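Local coordinates for outer membrane protein SusF (Bacteroides thetaiotaomicron, PDB 4FE9), which binds starch at the cell surface through a series of carbohydrate-binding modules, before the glycan is imported into the periplasm and degraded, at residues Y153-D158 and Y180-E185; N289-T294 and W426-F431; V352-I357 and K361-E366. One frame throughout, in Å; residues are numbered along the deposited sequence. Where two conformers were deposited one is given.

Contact 1: residues Y153-D158 and Y180-E185. With GLC (alpha-D-glucopyranose), chain B.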
loop_
_atom_site.group_PDB
_atom_site.type_symbol
_atom_site.label_atom_id
_atom_site.label_comp_id
_atom_site.label_asym_id
_atom_site.label_seq_id
_atom_site.Cartn_x
_atom_site.Cartn_y
_atom_site.Cartn_z
ATOM N N TYR A 153 3.563 -22.394 1.442
ATOM C CA TYR A 153 4.378 -22.038 2.604
ATOM C C TYR A 153 3.540 -22.061 3.882
ATOM O O TYR A 153 2.372 -21.719 3.855
ATOM C CB TYR A 153 4.966 -20.633 2.415
ATOM C CG TYR A 153 5.947 -20.574 1.284
ATOM C CD1 TYR A 153 7.253 -20.983 1.482
ATOM C CD2 TYR A 153 5.502 -20.401 -0.040
ATOM C CE1 TYR A 153 8.140 -21.173 0.380
ATOM C CE2 TYR A 153 6.390 -20.565 -1.135
ATOM C CZ TYR A 153 7.705 -20.892 -0.902
ATOM O OH TYR A 153 8.573 -21.101 -1.962
ATOM N N TYR A 154 4.190 -22.362 5.002
ATOM C CA TYR A 154 3.521 -22.412 6.293
ATOM C C TYR A 154 4.226 -21.474 7.310
ATOM O O TYR A 154 5.457 -21.290 7.239
ATOM C CB TYR A 154 3.544 -23.837 6.804
ATOM C CG TYR A 154 2.624 -24.738 6.055
ATOM C CD1 TYR A 154 2.969 -25.225 4.796
ATOM C CD2 TYR A 154 1.382 -25.095 6.583
ATOM C CE1 TYR A 154 2.107 -26.065 4.087
ATOM C CE2 TYR A 154 0.533 -25.961 5.903
ATOM C CZ TYR A 154 0.885 -26.422 4.647
ATOM O OH TYR A 154 0.018 -27.226 3.942
ATOM N N ILE A 155 3.453 -20.881 8.224
ATOM C CA ILE A 155 4.027 -20.213 9.399
ATOM C C ILE A 155 3.988 -21.136 10.599
ATOM O O ILE A 155 2.947 -21.778 10.890
ATOM C CB ILE A 155 3.279 -18.940 9.755
ATOM C CG1 ILE A 155 3.221 -17.983 8.564
ATOM C CG2 ILE A 155 3.869 -18.281 11.024
ATOM C CD1 ILE A 155 4.503 -17.326 8.267
ATOM N N VAL A 156 5.096 -21.157 11.336
ATOM C CA VAL A 156 5.191 -21.842 12.606
ATOM C C VAL A 156 5.865 -20.841 13.591
ATOM O O VAL A 156 6.877 -20.232 13.255
ATOM C CB VAL A 156 6.096 -23.102 12.461
ATOM C CG1 VAL A 156 6.403 -23.732 13.802
ATOM C CG2 VAL A 156 5.444 -24.114 11.563
ATOM N N GLY A 157 5.308 -20.674 14.785
ATOM C CA GLY A 157 5.912 -19.792 15.783
ATOM C C GLY A 157 5.362 -19.976 17.182
ATOM O O GLY A 157 4.771 -21.016 17.493
ATOM N N ASP A 158 5.712 -19.046 18.075
ATOM C CA ASP A 158 5.253 -19.112 19.479
ATOM C C ASP A 158 3.726 -19.162 19.503
ATOM O O ASP A 158 3.148 -19.863 20.317
ATOM C CB ASP A 158 5.721 -17.904 20.297
ATOM C CG ASP A 158 7.271 -17.715 20.291
ATOM O OD1 ASP A 158 7.722 -16.547 20.288
ATOM O OD2 ASP A 158 7.999 -18.689 20.503
ATOM N N TYR A 180 2.412 -14.373 -0.494
ATOM C CA TYR A 180 1.715 -15.234 0.449
ATOM C C TYR A 180 1.402 -14.479 1.728
ATOM O O TYR A 180 2.219 -13.692 2.219
ATOM C CB TYR A 180 2.560 -16.454 0.793
ATOM C CG TYR A 180 2.899 -17.288 -0.373
ATOM C CD1 TYR A 180 2.118 -18.390 -0.709
ATOM C CD2 TYR A 180 3.918 -16.908 -1.249
ATOM C CE1 TYR A 180 2.414 -19.166 -1.825
ATOM C CE2 TYR A 180 4.156 -17.621 -2.424
ATOM C CZ TYR A 180 3.430 -18.765 -2.681
ATOM O OH TYR A 180 3.721 -19.524 -3.780
ATOM N N ILE A 181 0.243 -14.760 2.295
ATOM C CA ILE A 181 -0.331 -13.941 3.351
ATOM C C ILE A 181 -0.799 -14.865 4.477
ATOM O O ILE A 181 -1.420 -15.903 4.213
ATOM C CB ILE A 181 -1.570 -13.172 2.833
ATOM C CG1 ILE A 181 -1.202 -12.277 1.653
ATOM C CG2 ILE A 181 -2.199 -12.374 3.943
ATOM C CD1 ILE A 181 -0.393 -11.117 2.028
ATOM N N LEU A 182 -0.657 -14.410 5.716
ATOM C CA LEU A 182 -1.387 -15.003 6.825
ATOM C C LEU A 182 -1.900 -13.916 7.732
ATOM O O LEU A 182 -1.138 -13.124 8.240
ATOM C CB LEU A 182 -0.492 -15.947 7.639
ATOM C CG LEU A 182 -1.240 -16.696 8.719
ATOM C CD1 LEU A 182 -1.930 -17.913 8.138
ATOM C CD2 LEU A 182 -0.324 -17.078 9.890
ATOM N N GLU A 183 -3.195 -13.936 7.986
ATOM C CA GLU A 183 -3.781 -13.114 9.001
ATOM C C GLU A 183 -3.938 -13.923 10.251
ATOM O O GLU A 183 -4.279 -15.070 10.189
ATOM C CB GLU A 183 -5.128 -12.590 8.529
ATOM C CG GLU A 183 -5.032 -11.875 7.190
ATOM C CD GLU A 183 -6.378 -11.399 6.689
ATOM O OE1 GLU A 183 -6.874 -10.360 7.185
ATOM O OE2 GLU A 183 -7.002 -12.141 5.911
ATOM N N ALA A 184 -3.552 -13.361 11.376
ATOM C CA ALA A 184 -3.682 -14.058 12.636
ATOM C C ALA A 184 -4.017 -13.051 13.702
ATOM O O ALA A 184 -3.884 -11.833 13.491
ATOM C CB ALA A 184 -2.368 -14.796 12.980
ATOM N N GLU A 185 -4.463 -13.533 14.850
ATOM C CA GLU A 185 -4.620 -12.653 15.989
ATOM C C GLU A 185 -3.957 -13.276 17.187
ATOM O O GLU A 185 -4.170 -14.451 17.465
ATOM C CB GLU A 185 -6.102 -12.399 16.282
ATOM C CG GLU A 185 -6.307 -11.378 17.427
ATOM C CD GLU A 185 -7.774 -11.123 17.754
ATOM O OE1 GLU A 185 -8.655 -11.737 17.098
ATOM O OE2 GLU A 185 -8.046 -10.305 18.672
HETATM C C1 GLC B . 12.695 -19.367 18.201
HETATM C C2 GLC B . 13.717 -18.271 18.249
HETATM C C3 GLC B . 14.354 -18.187 19.621
HETATM C C4 GLC B . 13.298 -18.172 20.717
HETATM C C5 GLC B . 12.162 -18.861 20.499
HETATM C C6 GLC B . 11.114 -18.845 21.577
HETATM O O2 GLC B . 14.729 -18.547 17.268
HETATM O O3 GLC B . 15.173 -17.026 19.654
HETATM O O4 GLC B . 13.767 -18.298 22.091
HETATM O O5 GLC B . 11.685 -19.115 19.151
HETATM O O6 GLC B . 10.318 -17.675 21.378
#
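The hydrophobic core of carbohydrate binding module 1 takes in this contact, where Tyr-153 and Ile-155 meet Tyr-180 and Leu-182. The two tyrosines form a T-shaped (edge-to-face) pair: the edge of Tyr-153 faces the ring of Tyr-180, with centroids 4.9 Å apart and planes at 70°, tilted from a right angle. Tyr-153 CD2 stands over the centre of the Tyr-180 ring and comes within 3.7 Å of Tyr-180 CZ, while Tyr-153 CE2 reaches the same carbon at 3.8 Å. Like first torsions (chi1 -66° in Tyr-153 and -60° in Tyr-180) place CG opposite the carbonyl carbon in both and send each ring out beside its own backbone N. The hydroxyl of Tyr-153 bonds to the backbone N of Asp-149, which anchors the far end of the ring. Two residues along, aliphatic branches continue the seam: Ile-155 CG1 lies 3.9 Å from Leu-182 CD2. At the end of the same strand the chain reaches the glycan pocket, where Asp-158 OD2 accepts a hydrogen bond of 2.7 Å from O6 of the bound glucose. Trp-162 NE1 also bonds to Asp-158 OD2, and the backbone N of Asn-191 to OD1, so the carboxylate is fixed from the protein side. Strand 168-172 lies between strands 153-157 and 179-186 in the sheet order and pairs antiparallel with each; Phe-245 of strand 241-246 makes a further edge-to-face contact with Tyr-153, and Phe-192 and Ile-194 of strand 191-196 pack on Ile-155.

Contact 2: residues N289-T294 and W426-F431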
loop_
_atom_site.group_PDB
_atom_site.type_symbol
_atom_site.label_atom_id
_atom_site.label_comp_id
_atom_site.label_asym_id
_atom_site.label_seq_id
_atom_site.Cartn_x
_atom_site.Cartn_y
_atom_site.Cartn_z
ATOM N N ASN A 289 -20.044 -3.950 3.081
ATOM C CA ASN A 289 -20.432 -5.258 3.628
ATOM C C ASN A 289 -19.268 -6.242 3.615
ATOM O O ASN A 289 -18.602 -6.403 2.593
ATOM C CB ASN A 289 -21.604 -5.838 2.835
ATOM C CG ASN A 289 -22.162 -7.129 3.461
ATOM O OD1 ASN A 289 -21.530 -8.167 3.410
ATOM N ND2 ASN A 289 -23.382 -7.068 3.952
ATOM N N GLY A 290 -18.967 -6.804 4.796
ATOM C CA GLY A 290 -17.982 -7.870 4.937
ATOM C C GLY A 290 -16.590 -7.409 4.591
ATOM O O GLY A 290 -15.763 -8.212 4.177
ATOM N N THR A 291 -16.374 -6.090 4.566
ATOM C CA THR A 291 -15.125 -5.578 4.025
ATOM C C THR A 291 -14.423 -4.702 5.036
ATOM O O THR A 291 -14.786 -3.539 5.236
ATOM C CB THR A 291 -15.310 -4.828 2.664
ATOM O OG1 THR A 291 -16.028 -5.666 1.730
ATOM C CG2 THR A 291 -13.964 -4.461 2.079
ATOM N N LYS A 292 -13.414 -5.293 5.669
ATOM C CA LYS A 292 -12.690 -4.733 6.820
ATOM C C LYS A 292 -12.307 -3.237 6.667
ATOM O O LYS A 292 -11.508 -2.873 5.820
ATOM C CB LYS A 292 -11.414 -5.581 7.038
ATOM C CG LYS A 292 -10.579 -5.221 8.247
ATOM C CD LYS A 292 -9.239 -6.012 8.250
ATOM C CE LYS A 292 -9.389 -7.361 8.936
ATOM N NZ LYS A 292 -9.291 -7.215 10.409
ATOM N N GLY A 293 -12.763 -2.419 7.595
ATOM C CA GLY A 293 -12.218 -1.067 7.737
ATOM C C GLY A 293 -12.556 -0.151 6.547
ATOM O O GLY A 293 -11.910 0.866 6.345
ATOM N N THR A 294 -13.572 -0.517 5.772
ATOM C CA THR A 294 -13.934 0.258 4.607
ATOM C C THR A 294 -15.354 0.790 4.661
ATOM O O THR A 294 -16.287 0.084 5.111
ATOM C CB THR A 294 -13.710 -0.522 3.323
ATOM O OG1 THR A 294 -14.671 -1.578 3.224
ATOM C CG2 THR A 294 -12.326 -1.111 3.315
ATOM N N TRP A 426 -22.025 -5.326 -6.160
ATOM C CA TRP A 426 -22.822 -4.105 -5.992
ATOM C C TRP A 426 -23.613 -4.127 -4.679
ATOM O O TRP A 426 -23.774 -3.101 -4.041
ATOM C CB TRP A 426 -23.786 -3.942 -7.169
ATOM C CG TRP A 426 -24.827 -5.003 -7.220
ATOM C CD1 TRP A 426 -24.718 -6.219 -7.812
ATOM C CD2 TRP A 426 -26.078 -5.012 -6.509
ATOM N NE1 TRP A 426 -25.852 -6.976 -7.568
ATOM C CE2 TRP A 426 -26.708 -6.243 -6.788
ATOM C CE3 TRP A 426 -26.743 -4.079 -5.704
ATOM C CZ2 TRP A 426 -27.959 -6.590 -6.250
ATOM C CZ3 TRP A 426 -27.999 -4.412 -5.181
ATOM C CH2 TRP A 426 -28.598 -5.648 -5.474
ATOM N N TRP A 427 -24.026 -5.323 -4.241
ATOM C CA TRP A 427 -24.934 -5.426 -3.071
ATOM C C TRP A 427 -24.177 -5.143 -1.754
ATOM O O TRP A 427 -24.775 -5.082 -0.699
ATOM C CB TRP A 427 -25.543 -6.807 -3.007
ATOM C CG TRP A 427 -24.526 -7.877 -3.144
ATOM C CD1 TRP A 427 -24.118 -8.471 -4.305
ATOM C CD2 TRP A 427 -23.751 -8.457 -2.105
ATOM N NE1 TRP A 427 -23.109 -9.354 -4.051
ATOM C CE2 TRP A 427 -22.841 -9.350 -2.713
ATOM C CE3 TRP A 427 -23.686 -8.262 -0.709
ATOM C CZ2 TRP A 427 -21.957 -10.154 -1.971
ATOM C CZ3 TRP A 427 -22.759 -9.032 0.033
ATOM C CH2 TRP A 427 -21.892 -9.939 -0.610
ATOM N N LYS A 428 -22.851 -5.084 -1.820
ATOM C CA LYS A 428 -22.065 -4.701 -0.635
ATOM C C LYS A 428 -22.285 -3.251 -0.204
ATOM O O LYS A 428 -21.886 -2.852 0.888
ATOM C CB LYS A 428 -20.592 -5.002 -0.855
ATOM C CG LYS A 428 -20.312 -6.535 -0.823
ATOM C CD LYS A 428 -18.863 -6.885 -1.201
ATOM C CE LYS A 428 -18.659 -8.376 -1.100
ATOM N NZ LYS A 428 -17.265 -8.724 -0.954
ATOM N N THR A 429 -22.833 -2.451 -1.109
ATOM C CA THR A 429 -23.111 -1.060 -0.828
ATOM C C THR A 429 -24.498 -0.717 -1.339
ATOM O O THR A 429 -24.670 0.082 -2.274
ATOM C CB THR A 429 -22.020 -0.087 -1.469
ATOM O OG1 THR A 429 -21.946 -0.304 -2.883
ATOM C CG2 THR A 429 -20.619 -0.351 -0.853
ATOM N N GLU A 430 -25.497 -1.372 -0.776
ATOM C CA GLU A 430 -26.851 -1.144 -1.223
ATOM C C GLU A 430 -27.701 -0.640 -0.095
ATOM O O GLU A 430 -27.264 -0.599 1.084
ATOM C CB GLU A 430 -27.459 -2.403 -1.885
ATOM C CG GLU A 430 -27.840 -3.544 -0.868
ATOM C CD GLU A 430 -28.850 -4.535 -1.430
ATOM O OE1 GLU A 430 -29.782 -4.103 -2.194
ATOM O OE2 GLU A 430 -28.797 -5.725 -1.006
ATOM N N PHE A 431 -28.851 -0.093 -0.459
ATOM C CA PHE A 431 -29.754 0.454 0.519
ATOM C C PHE A 431 -31.163 0.565 -0.069
ATOM O O PHE A 431 -31.423 0.164 -1.217
ATOM C CB PHE A 431 -29.254 1.844 0.960
ATOM C CG PHE A 431 -29.063 2.783 -0.176
ATOM C CD1 PHE A 431 -30.110 3.583 -0.610
ATOM C CD2 PHE A 431 -27.877 2.787 -0.893
ATOM C CE1 PHE A 431 -29.948 4.443 -1.683
ATOM C CE2 PHE A 431 -27.700 3.658 -1.954
ATOM C CZ PHE A 431 -28.754 4.457 -2.375
#
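Asn-289 meets Lys-428 with its backbone and CB, and Trp-427 with its tip. Its N-H donates to Lys-428 O, the bond from Asn-289 N being 3.1 Å long and nearly straight (167° at the hydrogen). From there the side chain can be followed outward. Asn-289 CB rests against the lysine, 3.6 Å from Lys-428 O and 3.9 Å from Lys-428 CB. CG stands opposite the backbone N (chi1 -173°), which carries the amide toward the indole; Asn-289 OD1 arrives at the ring edge, 3.7 Å from Trp-427 CZ3, with the amide and ring planes 70° apart. Asn-289 ND2 is held by Gly-442 O, a bond that orients the amide. The lysine chain, extended beyond CG, runs alongside the loop, Lys-428 CD lying 3.8 Å from Asn-289 O. Lys-428 CG stands over one face of the Trp-427 indole, toward its rim. On the loop side, Thr-291 OG1 donates to Asn-289 O at 2.8 Å from above the carbonyl plane. Thr-294 N in turn bonds to Thr-291 O and closes a type II beta turn across Lys-292 and Gly-293. Here a turn between two strands of carbohydrate binding module 2 docks on a 3-10 segment of module 3 through one backbone hydrogen bond and side-chain packing, part of the junction between consecutive modules and away from the starch sites.

Contact 3: residues V352-I357 and K361-E366; sequences VYVSVI and KVIEFE
Val-352 and Phe-365 lie side by side and point the same way, the valine methyl set over the flat of the ring. Val-352 CG2 sits 4.0 Å from the Phe-365 ring centroid and 16° off its normal, a CH-pi contact whose nearest ring atom is Phe-365 CZ at 3.8 Å. That methyl is opposite the carbonyl carbon, whereas CG1 is opposite the backbone N. Val-354 and Ile-363 share this face more loosely, Val-354 CG1 and Ile-363 CG1 being 4.3 Å apart. The other face carries Tyr-353 and Glu-364, whose ring and carboxylate planes are perpendicular; only the stem of the acid approaches the ring, Glu-364 CG lying 4.1 Å from Tyr-353 CD1. A bend at chi2 (-71°) takes the carboxylate away from the tyrosine, and the N-H of Ser-326 bonds to Glu-364 OE1. Beneath the side chains, Tyr-353 and Glu-364 exchange two backbone bonds, 2.8 Å from Tyr-353 N to Glu-364 O and 2.7 Å from Glu-364 N to Tyr-353 O; another two run from Ser-355 N to Val-362 O and from Val-362 N to Ser-355 O, both 2.9 Å. Phe-301 and Leu-342 pack on Phe-365, and Phe-299 on Val-352, on the face carrying the valines. With strand directions 171° apart, this is an antiparallel beta hairpin, strand 360-366 forming one edge of the antiparallel sheet of carbohydrate binding module 2.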
loop_
_atom_site.group_PDB
_atom_site.type_symbol
_atom_site.label_atom_id
_atom_site.label_comp_id
_atom_site.label_asym_id
_atom_site.label_seq_id
_atom_site.Cartn_x
_atom_site.Cartn_y
_atom_site.Cartn_z
ATOM N N VAL A 352 -17.822 9.448 -1.339
ATOM C CA VAL A 352 -16.590 9.352 -0.610
ATOM C C VAL A 352 -16.342 7.898 -0.168
ATOM O O VAL A 352 -17.225 7.258 0.431
ATOM C CB VAL A 352 -16.638 10.239 0.614
ATOM C CG1 VAL A 352 -15.387 10.077 1.428
ATOM C CG2 VAL A 352 -16.806 11.729 0.188
ATOM N N TYR A 353 -15.172 7.368 -0.503
ATOM C CA TYR A 353 -14.784 6.013 -0.120
ATOM C C TYR A 353 -13.511 6.039 0.729
ATOM O O TYR A 353 -12.530 6.684 0.349
ATOM C CB TYR A 353 -14.568 5.190 -1.377
ATOM C CG TYR A 353 -13.933 3.843 -1.157
ATOM C CD1 TYR A 353 -12.554 3.705 -1.112
ATOM C CD2 TYR A 353 -14.707 2.692 -1.104
ATOM C CE1 TYR A 353 -11.957 2.449 -0.998
ATOM C CE2 TYR A 353 -14.132 1.447 -1.001
ATOM C CZ TYR A 353 -12.753 1.333 -0.925
ATOM O OH TYR A 353 -12.178 0.091 -0.783
ATOM N N VAL A 354 -13.566 5.439 1.933
ATOM C CA VAL A 354 -12.462 5.503 2.901
ATOM C C VAL A 354 -12.106 4.069 3.412
ATOM O O VAL A 354 -12.998 3.241 3.697
ATOM C CB VAL A 354 -12.794 6.384 4.119
ATOM C CG1 VAL A 354 -11.579 6.461 5.078
ATOM C CG2 VAL A 354 -13.233 7.788 3.708
ATOM N N SER A 355 -10.824 3.760 3.448
ATOM C CA SER A 355 -10.372 2.459 3.932
ATOM C C SER A 355 -9.252 2.647 4.954
ATOM O O SER A 355 -8.359 3.475 4.760
ATOM C CB SER A 355 -9.891 1.611 2.756
ATOM O OG SER A 355 -9.564 0.304 3.167
ATOM N N VAL A 356 -9.353 1.963 6.085
ATOM C CA VAL A 356 -8.382 2.116 7.185
ATOM C C VAL A 356 -8.077 0.723 7.733
ATOM O O VAL A 356 -8.982 0.023 8.227
ATOM C CB VAL A 356 -8.974 2.974 8.336
ATOM C CG1 VAL A 356 -7.989 3.093 9.521
ATOM C CG2 VAL A 356 -9.375 4.346 7.829
ATOM N N ILE A 357 -6.871 0.250 7.510
ATOM C CA ILE A 357 -6.447 -0.954 8.168
ATOM C C ILE A 357 -5.126 -0.731 8.842
ATOM O O ILE A 357 -4.178 -0.272 8.210
ATOM C CB ILE A 357 -6.359 -2.120 7.209
ATOM C CG1 ILE A 357 -7.745 -2.486 6.705
ATOM C CG2 ILE A 357 -5.739 -3.355 7.919
ATOM C CD1 ILE A 357 -7.764 -2.914 5.267
ATOM N N LYS A 361 -4.103 4.171 5.269
ATOM C CA LYS A 361 -5.356 4.826 4.951
ATOM C C LYS A 361 -5.481 5.098 3.438
ATOM O O LYS A 361 -4.483 5.406 2.763
ATOM C CB LYS A 361 -5.479 6.129 5.744
ATOM C CG LYS A 361 -5.413 5.938 7.248
ATOM C CD LYS A 361 -4.744 7.081 7.918
ATOM C CE LYS A 361 -4.526 6.800 9.398
ATOM N NZ LYS A 361 -3.321 7.523 9.876
ATOM N N VAL A 362 -6.685 4.911 2.904
ATOM C CA VAL A 362 -7.009 5.319 1.527
ATOM C C VAL A 362 -8.292 6.171 1.551
ATOM O O VAL A 362 -9.217 5.876 2.309
ATOM C CB VAL A 362 -7.217 4.074 0.615
ATOM C CG1 VAL A 362 -7.670 4.474 -0.755
ATOM C CG2 VAL A 362 -5.938 3.266 0.544
ATOM N N ILE A 363 -8.263 7.319 0.879
ATOM C CA ILE A 363 -9.477 8.127 0.683
ATOM C C ILE A 363 -9.673 8.346 -0.799
ATOM O O ILE A 363 -8.699 8.610 -1.499
ATOM C CB ILE A 363 -9.346 9.467 1.387
ATOM C CG1 ILE A 363 -9.202 9.257 2.880
ATOM C CG2 ILE A 363 -10.528 10.393 1.055
ATOM C CD1 ILE A 363 -8.735 10.499 3.656
ATOM N N GLU A 364 -10.851 7.965 -1.318
ATOM C CA GLU A 364 -11.222 8.253 -2.721
ATOM C C GLU A 364 -12.485 9.110 -2.802
ATOM O O GLU A 364 -13.381 8.982 -1.956
ATOM C CB GLU A 364 -11.414 6.963 -3.517
ATOM C CG GLU A 364 -10.181 6.057 -3.539
ATOM C CD GLU A 364 -9.022 6.637 -4.392
ATOM O OE1 GLU A 364 -8.073 7.245 -3.820
ATOM O OE2 GLU A 364 -9.080 6.499 -5.630
ATOM N N PHE A 365 -12.471 10.102 -3.702
ATOM C CA PHE A 365 -13.693 10.777 -4.150
ATOM C C PHE A 365 -14.067 10.336 -5.526
ATOM O O PHE A 365 -13.221 10.296 -6.420
ATOM C CB PHE A 365 -13.506 12.268 -4.153
ATOM C CG PHE A 365 -13.602 12.878 -2.816
ATOM C CD1 PHE A 365 -12.827 12.400 -1.766
ATOM C CD2 PHE A 365 -14.442 13.964 -2.593
ATOM C CE1 PHE A 365 -12.909 12.968 -0.509
ATOM C CE2 PHE A 365 -14.532 14.549 -1.346
ATOM C CZ PHE A 365 -13.769 14.046 -0.286
ATOM N N GLU A 366 -15.336 10.006 -5.715
ATOM C CA GLU A 366 -15.807 9.423 -6.967
ATOM C C GLU A 366 -17.106 10.077 -7.431
ATOM O O GLU A 366 -17.731 10.768 -6.688
ATOM C CB GLU A 366 -16.023 7.937 -6.788
ATOM C CG GLU A 366 -14.721 7.128 -6.855
ATOM C CD GLU A 366 -14.886 5.707 -6.333
ATOM O OE1 GLU A 366 -15.770 4.969 -6.847
ATOM O OE2 GLU A 366 -14.102 5.324 -5.441
#

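The three contacts follow the chain from one starch-binding module into the next two. Contact 1 lies in module 1, contact 3 in module 2, and contact 2 joins modules 2 and 3. Contacts 2 and 3 are neighbours, their centres about 13 Å apart: the turn of 289-294 leads into the strand beside 352-357, and Gly-293 O and Val-356 N, 2.8 Å apart, make a probable hydrogen bond. Contact 1 is farther off, about 27 Å from contact 2 between centres, yet Glu-183 OE1 and Lys-292 CE still approach to 4.3 Å. Contact 1 alone includes a glucose ligand; in contact 3 the side chain of Lys-361 lies about 11 Å from a bound glucose.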